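Local coordinates for L-Ribose isomerase (Acinetobacter, PDB 4Q0P), which probably interconverts the aldose L-ribose and the ketose L-ribulose at a metal-dependent active site within a cupin-type beta barrel, at residues 120-125 and 213-218; 74-79 and 102-107. One frame throughout, in Å; residues are numbered along the deposited sequence.

Contact 1 (120-125 and 213-218). With CO (cobalt (II) ion), chain B; 0MK (beta-L-ribopyranose), chain C.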
loop_
_atom_site.group_PDB
_atom_site.type_symbol
_atom_site.label_atom_id
_atom_site.label_comp_id
_atom_site.label_asym_id
_atom_site.label_seq_id
_atom_site.Cartn_x
_atom_site.Cartn_y
_atom_site.Cartn_z
ATOM N N GLY A 120 2.138 -33.238 9.123
ATOM C CA GLY A 120 2.499 -33.852 10.381
ATOM C C GLY A 120 3.456 -32.953 11.140
ATOM O O GLY A 120 3.482 -32.962 12.374
ATOM N N ARG A 121 4.225 -32.149 10.405
ATOM C CA ARG A 121 5.220 -31.276 11.027
ATOM C C ARG A 121 4.943 -29.780 10.968
ATOM O O ARG A 121 5.185 -29.056 11.939
ATOM C CB ARG A 121 6.584 -31.547 10.391
ATOM C CG ARG A 121 6.875 -33.026 10.202
ATOM C CD ARG A 121 8.127 -33.248 9.376
ATOM N NE ARG A 121 8.377 -34.664 9.112
ATOM C CZ ARG A 121 7.597 -35.437 8.361
ATOM N NH1 ARG A 121 6.506 -34.936 7.792
ATOM N NH2 ARG A 121 7.909 -36.713 8.174
ATOM N N LYS A 122 4.428 -29.314 9.838
ATOM C CA LYS A 122 4.179 -27.889 9.651
ATOM C C LYS A 122 2.957 -27.258 10.305
ATOM O O LYS A 122 1.821 -27.701 10.108
ATOM C CB LYS A 122 4.152 -27.566 8.155
ATOM C CG LYS A 122 4.008 -26.087 7.845
ATOM C CD LYS A 122 4.268 -25.804 6.374
ATOM C CE LYS A 122 3.218 -26.454 5.497
ATOM N NZ LYS A 122 3.551 -26.307 4.057
ATOM N N THR A 123 3.220 -26.218 11.092
ATOM C CA THR A 123 2.183 -25.426 11.746
ATOM C C THR A 123 2.205 -24.096 10.977
ATOM O O THR A 123 3.278 -23.516 10.768
ATOM C CB THR A 123 2.500 -25.188 13.240
ATOM O OG1 THR A 123 2.248 -26.394 13.979
ATOM C CG2 THR A 123 1.634 -24.077 13.801
ATOM N N GLU A 124 1.030 -23.634 10.549
ATOM C CA GLU A 124 0.901 -22.410 9.756
ATOM C C GLU A 124 0.120 -21.304 10.461
ATOM O O GLU A 124 -0.552 -21.534 11.467
ATOM C CB GLU A 124 0.174 -22.710 8.435
ATOM C CG GLU A 124 0.443 -24.083 7.843
ATOM C CD GLU A 124 -0.473 -24.434 6.665
ATOM O OE1 GLU A 124 -1.618 -23.929 6.593
ATOM O OE2 GLU A 124 -0.045 -25.240 5.816
ATOM N N SER A 125 0.203 -20.101 9.900
ATOM C CA SER A 125 -0.517 -18.944 10.414
ATOM C C SER A 125 -0.911 -18.141 9.182
ATOM O O SER A 125 -0.165 -18.108 8.203
ATOM C CB SER A 125 0.369 -18.098 11.335
ATOM O OG SER A 125 1.367 -17.400 10.608
ATOM N N VAL A 213 -3.103 -14.065 0.569
ATOM C CA VAL A 213 -2.774 -14.349 1.959
ATOM C C VAL A 213 -1.295 -14.586 2.225
ATOM O O VAL A 213 -0.616 -15.273 1.468
ATOM C CB VAL A 213 -3.546 -15.603 2.453
ATOM C CG1 VAL A 213 -3.155 -15.943 3.893
ATOM C CG2 VAL A 213 -5.041 -15.355 2.363
ATOM N N ARG A 214 -0.799 -14.013 3.311
ATOM C CA ARG A 214 0.582 -14.220 3.686
ATOM C C ARG A 214 0.613 -15.350 4.710
ATOM O O ARG A 214 -0.046 -15.284 5.749
ATOM C CB ARG A 214 1.188 -12.964 4.318
ATOM C CG ARG A 214 2.628 -13.199 4.788
ATOM C CD ARG A 214 3.189 -12.043 5.606
ATOM N NE ARG A 214 3.344 -10.812 4.835
ATOM C CZ ARG A 214 4.512 -10.322 4.421
ATOM N NH1 ARG A 214 4.549 -9.192 3.730
ATOM N NH2 ARG A 214 5.639 -10.961 4.697
ATOM N N GLU A 215 1.367 -16.397 4.418
ATOM C CA GLU A 215 1.468 -17.491 5.358
ATOM C C GLU A 215 2.841 -17.515 5.998
ATOM O O GLU A 215 3.865 -17.431 5.316
ATOM C CB GLU A 215 1.224 -18.834 4.678
ATOM C CG GLU A 215 1.471 -20.015 5.617
ATOM C CD GLU A 215 1.269 -21.347 4.939
ATOM O OE1 GLU A 215 0.126 -21.627 4.523
ATOM O OE2 GLU A 215 2.251 -22.112 4.817
ATOM N N VAL A 216 2.847 -17.604 7.321
ATOM C CA VAL A 216 4.079 -17.690 8.084
ATOM C C VAL A 216 3.932 -19.017 8.820
ATOM O O VAL A 216 3.047 -19.179 9.668
ATOM C CB VAL A 216 4.223 -16.516 9.085
ATOM C CG1 VAL A 216 5.377 -16.775 10.014
ATOM C CG2 VAL A 216 4.469 -15.199 8.324
ATOM N N SER A 217 4.780 -19.977 8.466
ATOM C CA SER A 217 4.714 -21.300 9.071
ATOM C C SER A 217 6.105 -21.847 9.333
ATOM O O SER A 217 7.107 -21.198 9.035
ATOM C CB SER A 217 3.983 -22.259 8.130
ATOM O OG SER A 217 4.825 -22.617 7.047
ATOM N N THR A 218 6.162 -23.045 9.906
ATOM C CA THR A 218 7.437 -23.689 10.157
ATOM C C THR A 218 7.891 -24.222 8.796
ATOM O O THR A 218 7.155 -24.102 7.807
ATOM C CB THR A 218 7.291 -24.832 11.193
ATOM O OG1 THR A 218 6.237 -25.721 10.798
ATOM C CG2 THR A 218 6.962 -24.257 12.563
HETATM CO CO CO B . -1.461 -26.429 4.850
HETATM C C1 0MK C . -0.026 -24.276 2.942
HETATM C C2 0MK C . 1.362 -23.835 2.483
HETATM C C3 0MK C . 1.709 -24.447 1.120
HETATM C C4 0MK C . 1.434 -25.961 1.062
HETATM C C5 0MK C . 0.058 -26.315 1.636
HETATM O O1 0MK C . -0.999 -23.776 2.041
HETATM O O2 0MK C . 2.330 -24.211 3.452
HETATM O O3 0MK C . 3.079 -24.203 0.835
HETATM O O4 0MK C . 2.447 -26.670 1.758
HETATM O O5 0MK C . -0.109 -25.718 2.940
HETATM O O HOH W 1 -2.624 -24.696 4.159
HETATM O O HOH W 2 0.568 -15.047 8.755
#
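The start of strand 124-130, with the loop leading into it, runs roughly antiparallel to the end of strand 211-217, and side chains of both build part of the sugar- and metal-binding site, deep in a barrel of the cupin type. Thr218 N donates to Thr123 O (3.0 Å), and in return Thr123 N reaches Thr218 OG1 (3.1 Å), a side-chain hydroxyl standing in for a carbonyl. Farther along, within the strands, Val216 N bonds to Ser125 O. Ser125 OG, placed by chi1 of 72° between its own backbone N and carbonyl carbon, donates to a lone pair of Val216 O in the carbonyl plane (2.6 Å).

On the sugar side, Lys122 runs out past Ser217, bends at chi3 (65°) and delivers NZ to two hydroxyls of beta-L-ribopyranose, O4 (2.6 Å) and O2 (2.5 Å). O2 in turn donates a hydrogen bond to Glu215 OE2 (2.5 Å), so acid and amine grip one hydroxyl without touching each other. Lys122 NZ also bonds to Ser220, and Glu215 OE2 pairs with Lys104. Glu215 OE1 lies 3.1 Å from the sugar C1, beside the carbons between which an aldose-ketose isomerase would be expected to move hydrogen. Glu124 OE2 binds the cobalt ion (2.1 Å) alongside His117, His119 and His199, while Glu124 OE1 accepts from the metal-bound water and Tyr126. Strand 211-217 lies between strands 124-130 and 101-108, and Glu124 pairs through its backbone with Met193 on the far flank.

Contact 2 (74-79 and 102-107). With 0MK (beta-L-ribopyranose), chain C.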
loop_
_atom_site.group_PDB
_atom_site.type_symbol
_atom_site.label_atom_id
_atom_site.label_comp_id
_atom_site.label_asym_id
_atom_site.label_seq_id
_atom_site.Cartn_x
_atom_site.Cartn_y
_atom_site.Cartn_z
ATOM N N MET A 74 -3.954 -22.945 -7.170
ATOM C CA MET A 74 -3.516 -21.730 -6.505
ATOM C C MET A 74 -2.107 -21.367 -6.922
ATOM O O MET A 74 -1.419 -22.138 -7.593
ATOM C CB MET A 74 -3.530 -21.924 -4.991
ATOM C CG MET A 74 -2.366 -22.765 -4.487
ATOM S SD MET A 74 -2.566 -23.227 -2.762
ATOM C CE MET A 74 -2.416 -21.626 -1.977
ATOM N N ILE A 75 -1.680 -20.184 -6.501
ATOM C CA ILE A 75 -0.347 -19.701 -6.794
ATOM C C ILE A 75 0.329 -19.443 -5.460
ATOM O O ILE A 75 -0.304 -18.955 -4.519
ATOM C CB ILE A 75 -0.385 -18.387 -7.608
ATOM C CG1 ILE A 75 -0.811 -18.684 -9.045
ATOM C CG2 ILE A 75 0.980 -17.709 -7.580
ATOM C CD1 ILE A 75 -0.956 -17.460 -9.896
ATOM N N ILE A 76 1.603 -19.806 -5.377
ATOM C CA ILE A 76 2.370 -19.592 -4.167
ATOM C C ILE A 76 3.734 -19.004 -4.513
ATOM O O ILE A 76 4.456 -19.545 -5.352
ATOM C CB ILE A 76 2.594 -20.905 -3.387
ATOM C CG1 ILE A 76 1.249 -21.456 -2.895
ATOM C CG2 ILE A 76 3.545 -20.658 -2.220
ATOM C CD1 ILE A 76 1.357 -22.725 -2.055
ATOM N N PHE A 77 4.068 -17.885 -3.872
ATOM C CA PHE A 77 5.356 -17.232 -4.062
ATOM C C PHE A 77 6.029 -17.307 -2.706
ATOM O O PHE A 77 5.630 -16.619 -1.772
ATOM C CB PHE A 77 5.173 -15.772 -4.474
ATOM C CG PHE A 77 4.605 -15.601 -5.848
ATOM C CD1 PHE A 77 5.243 -16.165 -6.949
ATOM C CD2 PHE A 77 3.442 -14.860 -6.048
ATOM C CE1 PHE A 77 4.730 -15.991 -8.235
ATOM C CE2 PHE A 77 2.919 -14.675 -7.333
ATOM C CZ PHE A 77 3.565 -15.243 -8.426
ATOM N N GLU A 78 7.038 -18.161 -2.608
ATOM C CA GLU A 78 7.759 -18.385 -1.366
ATOM C C GLU A 78 9.005 -17.516 -1.250
ATOM O O GLU A 78 9.939 -17.657 -2.041
ATOM C CB GLU A 78 8.128 -19.869 -1.287
ATOM C CG GLU A 78 8.958 -20.285 -0.106
ATOM C CD GLU A 78 9.329 -21.758 -0.184
ATOM O OE1 GLU A 78 8.427 -22.603 0.001
ATOM O OE2 GLU A 78 10.516 -22.063 -0.444
ATOM N N SER A 79 9.011 -16.626 -0.257
ATOM C CA SER A 79 10.135 -15.720 -0.040
ATOM C C SER A 79 11.139 -16.295 0.941
ATOM O O SER A 79 12.303 -15.889 0.957
ATOM C CB SER A 79 9.645 -14.361 0.487
ATOM O OG SER A 79 9.132 -14.465 1.806
ATOM N N CYS A 102 9.021 -20.533 7.197
ATOM C CA CYS A 102 8.600 -20.456 5.804
ATOM C C CYS A 102 7.598 -19.311 5.633
ATOM O O CYS A 102 6.538 -19.297 6.267
ATOM C CB CYS A 102 7.985 -21.788 5.370
ATOM S SG CYS A 102 7.416 -21.843 3.653
ATOM N N ASP A 103 7.955 -18.346 4.786
ATOM C CA ASP A 103 7.114 -17.179 4.526
ATOM C C ASP A 103 6.738 -17.226 3.057
ATOM O O ASP A 103 7.607 -17.356 2.202
ATOM C CB ASP A 103 7.902 -15.887 4.805
ATOM C CG ASP A 103 7.007 -14.661 4.946
ATOM O OD1 ASP A 103 6.052 -14.505 4.156
ATOM O OD2 ASP A 103 7.274 -13.834 5.851
ATOM N N LYS A 104 5.450 -17.124 2.757
ATOM C CA LYS A 104 5.014 -17.162 1.370
ATOM C C LYS A 104 3.734 -16.379 1.185
ATOM O O LYS A 104 2.981 -16.152 2.137
ATOM C CB LYS A 104 4.773 -18.601 0.921
ATOM C CG LYS A 104 3.501 -19.234 1.505
ATOM C CD LYS A 104 3.819 -20.506 2.299
ATOM C CE LYS A 104 4.595 -20.198 3.573
ATOM N NZ LYS A 104 4.800 -21.423 4.414
ATOM N N LEU A 105 3.499 -15.966 -0.055
ATOM C CA LEU A 105 2.300 -15.238 -0.409
ATOM C C LEU A 105 1.507 -16.234 -1.246
ATOM O O LEU A 105 2.065 -16.854 -2.145
ATOM C CB LEU A 105 2.647 -14.014 -1.264
ATOM C CG LEU A 105 1.482 -13.032 -1.378
ATOM C CD1 LEU A 105 1.261 -12.405 0.013
ATOM C CD2 LEU A 105 1.774 -11.945 -2.420
ATOM N N MET A 106 0.223 -16.402 -0.947
ATOM C CA MET A 106 -0.601 -17.346 -1.698
ATOM C C MET A 106 -1.753 -16.602 -2.353
ATOM O O MET A 106 -2.389 -15.754 -1.731
ATOM C CB MET A 106 -1.128 -18.453 -0.767
ATOM C CG MET A 106 -0.019 -19.237 -0.066
ATOM S SD MET A 106 -0.584 -20.575 1.036
ATOM C CE MET A 106 -1.684 -19.663 2.115
ATOM N N ILE A 107 -2.013 -16.910 -3.619
ATOM C CA ILE A 107 -3.087 -16.241 -4.335
ATOM C C ILE A 107 -4.100 -17.253 -4.854
ATOM O O ILE A 107 -3.756 -18.166 -5.606
ATOM C CB ILE A 107 -2.516 -15.381 -5.495
ATOM C CG1 ILE A 107 -1.465 -14.414 -4.933
ATOM C CG2 ILE A 107 -3.633 -14.602 -6.175
ATOM C CD1 ILE A 107 -0.876 -13.456 -5.948
HETATM C C1 0MK C . -0.026 -24.276 2.942
HETATM C C2 0MK C . 1.362 -23.835 2.483
HETATM C C3 0MK C . 1.709 -24.447 1.120
HETATM C C4 0MK C . 1.434 -25.961 1.062
HETATM C C5 0MK C . 0.058 -26.315 1.636
HETATM O O1 0MK C . -0.999 -23.776 2.041
HETATM O O2 0MK C . 2.330 -24.211 3.452
HETATM O O3 0MK C . 3.079 -24.203 0.835
HETATM O O4 0MK C . 2.447 -26.670 1.758
HETATM O O5 0MK C . -0.109 -25.718 2.940
#
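Strand 74-78 and strand 102-107 run antiparallel, 151° between their directions, as neighbours in one sheet of the cupin barrel; the pair illustrates how a sheet can serve a hydrophobic core and a ligand site at once. The backbone bonds come in reciprocal sets. Ile75 and Ile107 are a hydrogen-bonded pair, as are Phe77 and Leu105, whose Phe77 N to Leu105 O bond is 2.8 Å long and nearly straight at 174°. Ile76 with Met106 and Glu78 with Lys104 are the intervening non-hydrogen-bonded pairs. At the corner, Ser79 N still reaches Asp103 O (2.9 Å), while Tyr38 bonds to both Ser79 OG and Asp103 OD1.

Apolar packing dominates the face carrying Ile75, Phe77, Leu105 and Ile107. The Phe77 ring has Ile75 CG2 over one face, 3.6 Å above its plane and displaced toward the rim, and Ile107 CD1 at its edge, 4.2 Å from Phe77 CE2. Helix 19-35 covers this side through Trp25, Ala29 and Ala30.

The other face meets the sugar. Ile76 and Met106 lie side by side and point the same way, with Ile76 CG1 3.8 Å from Met106 CG. Met74 bends at chi3 (-67°), bringing its CE within 3.6 Å of Met106 CB. Ile76 and Met106 reach beta-L-ribopyranose by van der Waals contact: Ile76 CD1 is 3.6 Å from the sugar C3, and Met106 SD is 3.4 Å from the sugar O1.

In the fold
Both contacts are buried and belong to one antiparallel sheet; contact 2 closes before contact 1 opens along the chain, and the pairing of strand 101-108 with strand 211-217 joins them in the sheet, their centres 11 Å apart. The sugar is shared, but the chemistry divides. Contact 1 supplies charge, metal ligation and hydrogen bonds to the hydroxyls, whereas contact 2 offers mainly apolar and sulfur surface and turns its other face to helix 19-35. A salt bridge between Lys104 and Glu215 ties the two together beside the ligand, although the position of the lysine nitrogen is less certain. Each contact also meets the second subunit, through Arg214 in contact 1 and Asp103 in contact 2.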